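Local coordinates for protein 3-hydroxy-3-methylglutaryl-CoA lyase (Acinetobacter baumannii, PDB 6NDS) that is a lyase of the HMGL-like family, with a TIM-barrel fold, and binds a zinc ion and coenzyme A, at residues Ile182-Val196 / Leu212-Asn226. Numbering follows the deposited sequence.
Sequences ITLADTTGMANPVQV and LTLHFHNTRGLGLTN. With ZN (zinc ion), chain H; ACT (acetate ion), chain E.
Thr-187 O sits over one face of the His-217 ring, 3.5 Å above its plane and offset toward the rim, while Asp-186 O lies at the ring's edge. The Phe-216 ring carries Asn-226 CB over the centre of one face; Asp-186 CB and Val-196 CG2 approach it obliquely, the latter 3.7 Å from Phe-216 CE1. These rings lie where two neighbouring parallel strands of a TIM barrel, 182-186 and 212-216, pass into their loops; helix 193-203 makes the beta-alpha-beta crossover between them. His-215 leaves the same face of the sheet as Ala-185; with CG anti to the backbone N (chi1 176°) its ring is carried past Ala-185 CB to the zinc, which NE2 binds at 2.2 Å, as does His-217 NE2. Asp-25 and water 4 are further zinc ligands; Asp-239 and Ser-255 take the ND1 hydrogens of His-215 and His-217, which should fix both ring orientations. At the Arg-220 guanidinium edge, NH1 makes a weak bond to Gly-189 O, and NE reaches Gly-304 of the second subunit. The Asp-186 carboxylate stands 86° from the Phe-216 ring plane and accepts Met-190 N on the syn lone pair of OD1. A bridging water donates to Asp-186 OD2 and His-217 O, and accepts from Asn-226 ND2 at 3.0 Å.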
loop_
_atom_site.group_PDB
_atom_site.type_symbol
_atom_site.label_atom_id
_atom_site.label_comp_id
_atom_site.label_asym_id
_atom_site.label_seq_id
_atom_site.Cartn_x
_atom_site.Cartn_y
_atom_site.Cartn_z
ATOM N N ILE A 182 18.856 -7.738 15.616
ATOM C CA ILE A 182 18.920 -6.375 15.102
ATOM C C ILE A 182 17.605 -6.038 14.414
ATOM O O ILE A 182 17.079 -6.848 13.642
ATOM C CB ILE A 182 20.095 -6.215 14.102
ATOM C CG1 ILE A 182 21.437 -6.549 14.761
ATOM C CG2 ILE A 182 20.098 -4.825 13.485
ATOM C CD1 ILE A 182 21.784 -5.657 15.930
ATOM N N THR A 183 17.083 -4.843 14.672
ATOM C CA THR A 183 15.966 -4.302 13.902
ATOM C C THR A 183 16.439 -3.115 13.080
ATOM O O THR A 183 17.068 -2.196 13.614
ATOM C CB THR A 183 14.822 -3.860 14.813
ATOM O OG1 THR A 183 14.296 -5.002 15.508
ATOM C CG2 THR A 183 13.683 -3.167 14.009
ATOM N N LEU A 184 16.120 -3.125 11.788
ATOM C CA LEU A 184 16.290 -1.948 10.943
ATOM C C LEU A 184 14.927 -1.305 10.760
ATOM O O LEU A 184 14.007 -1.938 10.223
ATOM C CB LEU A 184 16.892 -2.311 9.586
ATOM C CG LEU A 184 18.203 -3.071 9.660
ATOM C CD1 LEU A 184 18.668 -3.420 8.239
ATOM C CD2 LEU A 184 19.260 -2.250 10.404
ATOM N N ALA A 185 14.801 -0.050 11.178
ATOM C CA ALA A 185 13.507 0.621 11.184
ATOM C C ALA A 185 13.476 1.763 10.174
ATOM O O ALA A 185 14.380 2.607 10.155
ATOM C CB ALA A 185 13.181 1.133 12.591
ATOM N N ASP A 186 12.401 1.803 9.373
ATOM C CA ASP A 186 12.093 2.912 8.456
ATOM C C ASP A 186 11.084 3.833 9.142
ATOM O O ASP A 186 9.874 3.795 8.892
ATOM C CB ASP A 186 11.547 2.366 7.143
ATOM C CG ASP A 186 11.290 3.448 6.132
ATOM O OD1 ASP A 186 11.809 4.563 6.324
ATOM O OD2 ASP A 186 10.568 3.189 5.146
ATOM N N THR A 187 11.621 4.710 9.989
ATOM C CA THR A 187 10.824 5.461 10.958
ATOM C C THR A 187 9.766 6.349 10.309
ATOM O O THR A 187 8.647 6.465 10.827
ATOM C CB THR A 187 11.769 6.298 11.811
ATOM O OG1 THR A 187 12.784 5.438 12.333
ATOM C CG2 THR A 187 11.015 6.974 12.963
ATOM N N THR A 188 10.096 7.024 9.204
ATOM C CA THR A 188 9.095 7.861 8.546
ATOM C C THR A 188 8.799 7.401 7.124
ATOM O O THR A 188 8.431 8.213 6.271
ATOM C CB THR A 188 9.498 9.334 8.540
ATOM O OG1 THR A 188 10.728 9.495 7.826
ATOM C CG2 THR A 188 9.646 9.848 9.963
ATOM N N GLY A 189 8.927 6.103 6.862
ATOM C CA GLY A 189 8.445 5.553 5.609
ATOM C C GLY A 189 9.137 6.132 4.393
ATOM O O GLY A 189 8.485 6.531 3.422
ATOM N N MET A 190 10.466 6.191 4.444
ATOM C CA MET A 190 11.264 6.727 3.354
ATOM C C MET A 190 11.881 5.652 2.464
ATOM O O MET A 190 12.469 5.997 1.426
ATOM C CB MET A 190 12.359 7.635 3.923
ATOM C CG MET A 190 11.764 8.879 4.621
ATOM S SD MET A 190 13.000 9.901 5.429
ATOM C CE MET A 190 13.788 10.698 4.036
ATOM N N ALA A 191 11.753 4.373 2.821
ATOM C CA ALA A 191 12.437 3.305 2.093
ATOM C C ALA A 191 11.750 2.969 0.766
ATOM O O ALA A 191 10.541 3.153 0.597
ATOM C CB ALA A 191 12.511 2.034 2.944
ATOM N N ASN A 192 12.539 2.478 -0.186
ATOM C CA ASN A 192 12.025 1.951 -1.443
ATOM C C ASN A 192 12.574 0.545 -1.650
ATOM O O ASN A 192 13.583 0.171 -1.047
ATOM C CB ASN A 192 12.387 2.855 -2.635
ATOM C CG ASN A 192 13.861 2.812 -2.984
ATOM O OD1 ASN A 192 14.347 1.845 -3.590
ATOM N ND2 ASN A 192 14.580 3.874 -2.638
ATOM N N PRO A 193 11.922 -0.262 -2.495
ATOM C CA PRO A 193 12.297 -1.691 -2.576
ATOM C C PRO A 193 13.722 -1.964 -3.035
ATOM O O PRO A 193 14.328 -2.929 -2.555
ATOM C CB PRO A 193 11.277 -2.256 -3.572
ATOM C CG PRO A 193 10.103 -1.352 -3.460
ATOM C CD PRO A 193 10.628 0.020 -3.143
ATOM N N VAL A 194 14.270 -1.184 -3.972
ATOM C CA VAL A 194 15.637 -1.437 -4.423
ATOM C C VAL A 194 16.618 -1.167 -3.292
ATOM O O VAL A 194 17.534 -1.960 -3.031
ATOM C CB VAL A 194 15.963 -0.598 -5.668
ATOM C CG1 VAL A 194 17.454 -0.683 -5.983
ATOM C CG2 VAL A 194 15.150 -1.102 -6.839
ATOM N N GLN A 195 16.427 -0.043 -2.600
ATOM C CA GLN A 195 17.243 0.283 -1.436
ATOM C C GLN A 195 17.120 -0.787 -0.361
ATOM O O GLN A 195 18.120 -1.190 0.250
ATOM C CB GLN A 195 16.810 1.642 -0.891
ATOM C CG GLN A 195 17.399 2.045 0.447
ATOM C CD GLN A 195 16.572 3.158 1.077
ATOM O OE1 GLN A 195 15.357 3.191 0.914
ATOM N NE2 GLN A 195 17.226 4.074 1.784
ATOM N N VAL A 196 15.898 -1.267 -0.125
ATOM C CA VAL A 196 15.690 -2.316 0.868
ATOM C C VAL A 196 16.472 -3.570 0.500
ATOM O O VAL A 196 17.130 -4.178 1.350
ATOM C CB VAL A 196 14.189 -2.610 1.021
ATOM C CG1 VAL A 196 13.972 -3.927 1.770
ATOM C CG2 VAL A 196 13.508 -1.447 1.755
ATOM N N LEU A 212 17.418 -10.895 12.159
ATOM C CA LEU A 212 17.093 -9.588 11.590
ATOM C C LEU A 212 15.592 -9.335 11.594
ATOM O O LEU A 212 14.830 -10.135 11.042
ATOM C CB LEU A 212 17.599 -9.490 10.151
ATOM C CG LEU A 212 17.216 -8.242 9.355
ATOM C CD1 LEU A 212 17.857 -7.029 9.993
ATOM C CD2 LEU A 212 17.664 -8.375 7.886
ATOM N N THR A 213 15.177 -8.194 12.160
ATOM C CA THR A 213 13.815 -7.683 12.024
ATOM C C THR A 213 13.808 -6.449 11.129
ATOM O O THR A 213 14.678 -5.578 11.245
ATOM C CB THR A 213 13.205 -7.304 13.390
ATOM O OG1 THR A 213 13.119 -8.465 14.233
ATOM C CG2 THR A 213 11.782 -6.719 13.219
ATOM N N LEU A 214 12.817 -6.363 10.240
ATOM C CA LEU A 214 12.545 -5.149 9.483
ATOM C C LEU A 214 11.282 -4.503 10.035
ATOM O O LEU A 214 10.267 -5.181 10.237
ATOM C CB LEU A 214 12.355 -5.438 7.989
ATOM C CG LEU A 214 13.584 -5.555 7.084
ATOM C CD1 LEU A 214 14.472 -4.322 7.208
ATOM C CD2 LEU A 214 14.356 -6.819 7.372
ATOM N N HIS A 215 11.338 -3.188 10.246
ATOM C CA HIS A 215 10.253 -2.417 10.864
ATOM C C HIS A 215 9.900 -1.264 9.919
ATOM O O HIS A 215 10.528 -0.204 9.957
ATOM C CB HIS A 215 10.742 -1.952 12.229
ATOM C CG HIS A 215 9.794 -1.068 12.986
ATOM N ND1 HIS A 215 9.192 -1.472 14.160
ATOM C CD2 HIS A 215 9.424 0.224 12.796
ATOM C CE1 HIS A 215 8.456 -0.482 14.637
ATOM N NE2 HIS A 215 8.574 0.559 13.827
ATOM N N PHE A 216 8.909 -1.468 9.049
ATOM C CA PHE A 216 8.544 -0.469 8.046
ATOM C C PHE A 216 7.314 0.333 8.462
ATOM O O PHE A 216 6.335 -0.210 8.978
ATOM C CB PHE A 216 8.270 -1.134 6.686
ATOM C CG PHE A 216 9.476 -1.755 6.047
ATOM C CD1 PHE A 216 10.524 -0.963 5.588
ATOM C CD2 PHE A 216 9.539 -3.124 5.836
ATOM C CE1 PHE A 216 11.641 -1.542 4.971
ATOM C CE2 PHE A 216 10.645 -3.705 5.203
ATOM C CZ PHE A 216 11.698 -2.911 4.776
ATOM N N HIS A 217 7.364 1.637 8.238
ATOM C CA HIS A 217 6.157 2.448 8.292
ATOM C C HIS A 217 5.665 2.694 6.862
ATOM O O HIS A 217 6.421 2.566 5.890
ATOM C CB HIS A 217 6.422 3.759 9.052
ATOM C CG HIS A 217 6.579 3.580 10.541
ATOM N ND1 HIS A 217 5.577 3.903 11.438
ATOM C CD2 HIS A 217 7.610 3.118 11.287
ATOM C CE1 HIS A 217 5.986 3.646 12.667
ATOM N NE2 HIS A 217 7.213 3.155 12.604
ATOM N N ASN A 218 4.368 2.994 6.730
ATOM C CA ASN A 218 3.705 3.047 5.428
ATOM C C ASN A 218 3.465 4.480 4.940
ATOM O O ASN A 218 2.544 4.730 4.144
ATOM C CB ASN A 218 2.382 2.282 5.479
ATOM C CG ASN A 218 1.823 1.997 4.091
ATOM O OD1 ASN A 218 2.564 1.635 3.172
ATOM N ND2 ASN A 218 0.515 2.174 3.930
ATOM N N THR A 219 4.325 5.414 5.359
ATOM C CA THR A 219 4.075 6.842 5.173
ATOM C C THR A 219 3.898 7.212 3.711
ATOM O O THR A 219 3.119 8.123 3.399
ATOM C CB THR A 219 5.233 7.626 5.788
ATOM O OG1 THR A 219 5.488 7.091 7.090
ATOM C CG2 THR A 219 4.911 9.114 5.886
ATOM N N ARG A 220 4.619 6.545 2.806
ATOM C CA ARG A 220 4.481 6.838 1.385
ATOM C C ARG A 220 3.921 5.652 0.613
ATOM O O ARG A 220 4.055 5.584 -0.614
ATOM C CB ARG A 220 5.814 7.335 0.821
ATOM C CG ARG A 220 6.037 8.776 1.335
ATOM C CD ARG A 220 7.443 9.265 1.295
ATOM N NE ARG A 220 7.540 10.570 1.955
ATOM C CZ ARG A 220 7.999 10.764 3.189
ATOM N NH1 ARG A 220 8.428 9.742 3.918
ATOM N NH2 ARG A 220 8.051 11.990 3.682
ATOM N N GLY A 221 3.222 4.759 1.307
ATOM C CA GLY A 221 2.472 3.713 0.637
ATOM C C GLY A 221 3.290 2.549 0.140
ATOM O O GLY A 221 2.755 1.714 -0.607
ATOM N N LEU A 222 4.567 2.461 0.516
ATOM C CA LEU A 222 5.440 1.393 0.041
ATOM C C LEU A 222 5.684 0.304 1.074
ATOM O O LEU A 222 6.496 -0.601 0.825
ATOM C CB LEU A 222 6.781 1.976 -0.415
ATOM C CG LEU A 222 6.639 2.936 -1.590
ATOM C CD1 LEU A 222 8.003 3.465 -1.971
ATOM C CD2 LEU A 222 5.961 2.247 -2.760
ATOM N N GLY A 223 4.987 0.340 2.210
ATOM C CA GLY A 223 5.259 -0.603 3.271
ATOM C C GLY A 223 5.226 -2.067 2.871
ATOM O O GLY A 223 6.200 -2.791 3.104
ATOM N N LEU A 224 4.120 -2.533 2.281
ATOM C CA LEU A 224 4.050 -3.954 1.935
ATOM C C LEU A 224 4.967 -4.292 0.766
ATOM O O LEU A 224 5.483 -5.415 0.697
ATOM C CB LEU A 224 2.606 -4.365 1.618
ATOM C CG LEU A 224 1.663 -4.318 2.827
ATOM C CD1 LEU A 224 0.284 -4.758 2.375
ATOM C CD2 LEU A 224 2.186 -5.221 3.941
ATOM N N THR A 225 5.182 -3.349 -0.152
ATOM C CA THR A 225 6.128 -3.583 -1.240
ATOM C C THR A 225 7.540 -3.762 -0.691
ATOM O O THR A 225 8.303 -4.622 -1.159
ATOM C CB THR A 225 6.060 -2.432 -2.242
ATOM O OG1 THR A 225 4.690 -2.257 -2.644
ATOM C CG2 THR A 225 6.888 -2.737 -3.457
ATOM N N ASN A 226 7.881 -2.997 0.344
ATOM C CA ASN A 226 9.190 -3.143 0.974
ATOM C C ASN A 226 9.305 -4.454 1.744
ATOM O O ASN A 226 10.392 -5.049 1.795
ATOM C CB ASN A 226 9.461 -1.950 1.900
ATOM C CG ASN A 226 9.715 -0.669 1.147
ATOM O OD1 ASN A 226 10.208 -0.675 0.009
ATOM N ND2 ASN A 226 9.413 0.480 1.791
HETATM ZN ZN ZN H . 8.204 2.602 14.488
HETATM C C ACT E . 18.104 3.124 -4.873
HETATM O O ACT E . 17.894 3.619 -3.728
HETATM O OXT ACT E . 19.174 2.646 -5.348
HETATM C CH3 ACT E . 16.887 3.091 -5.845
HETATM O O HOH W 1 8.325 1.823 4.253
HETATM O O HOH W 2 5.811 7.198 9.926
HETATM O O HOH W 3 9.727 11.723 6.242
HETATM O O HOH W 4 7.715 4.608 15.291
#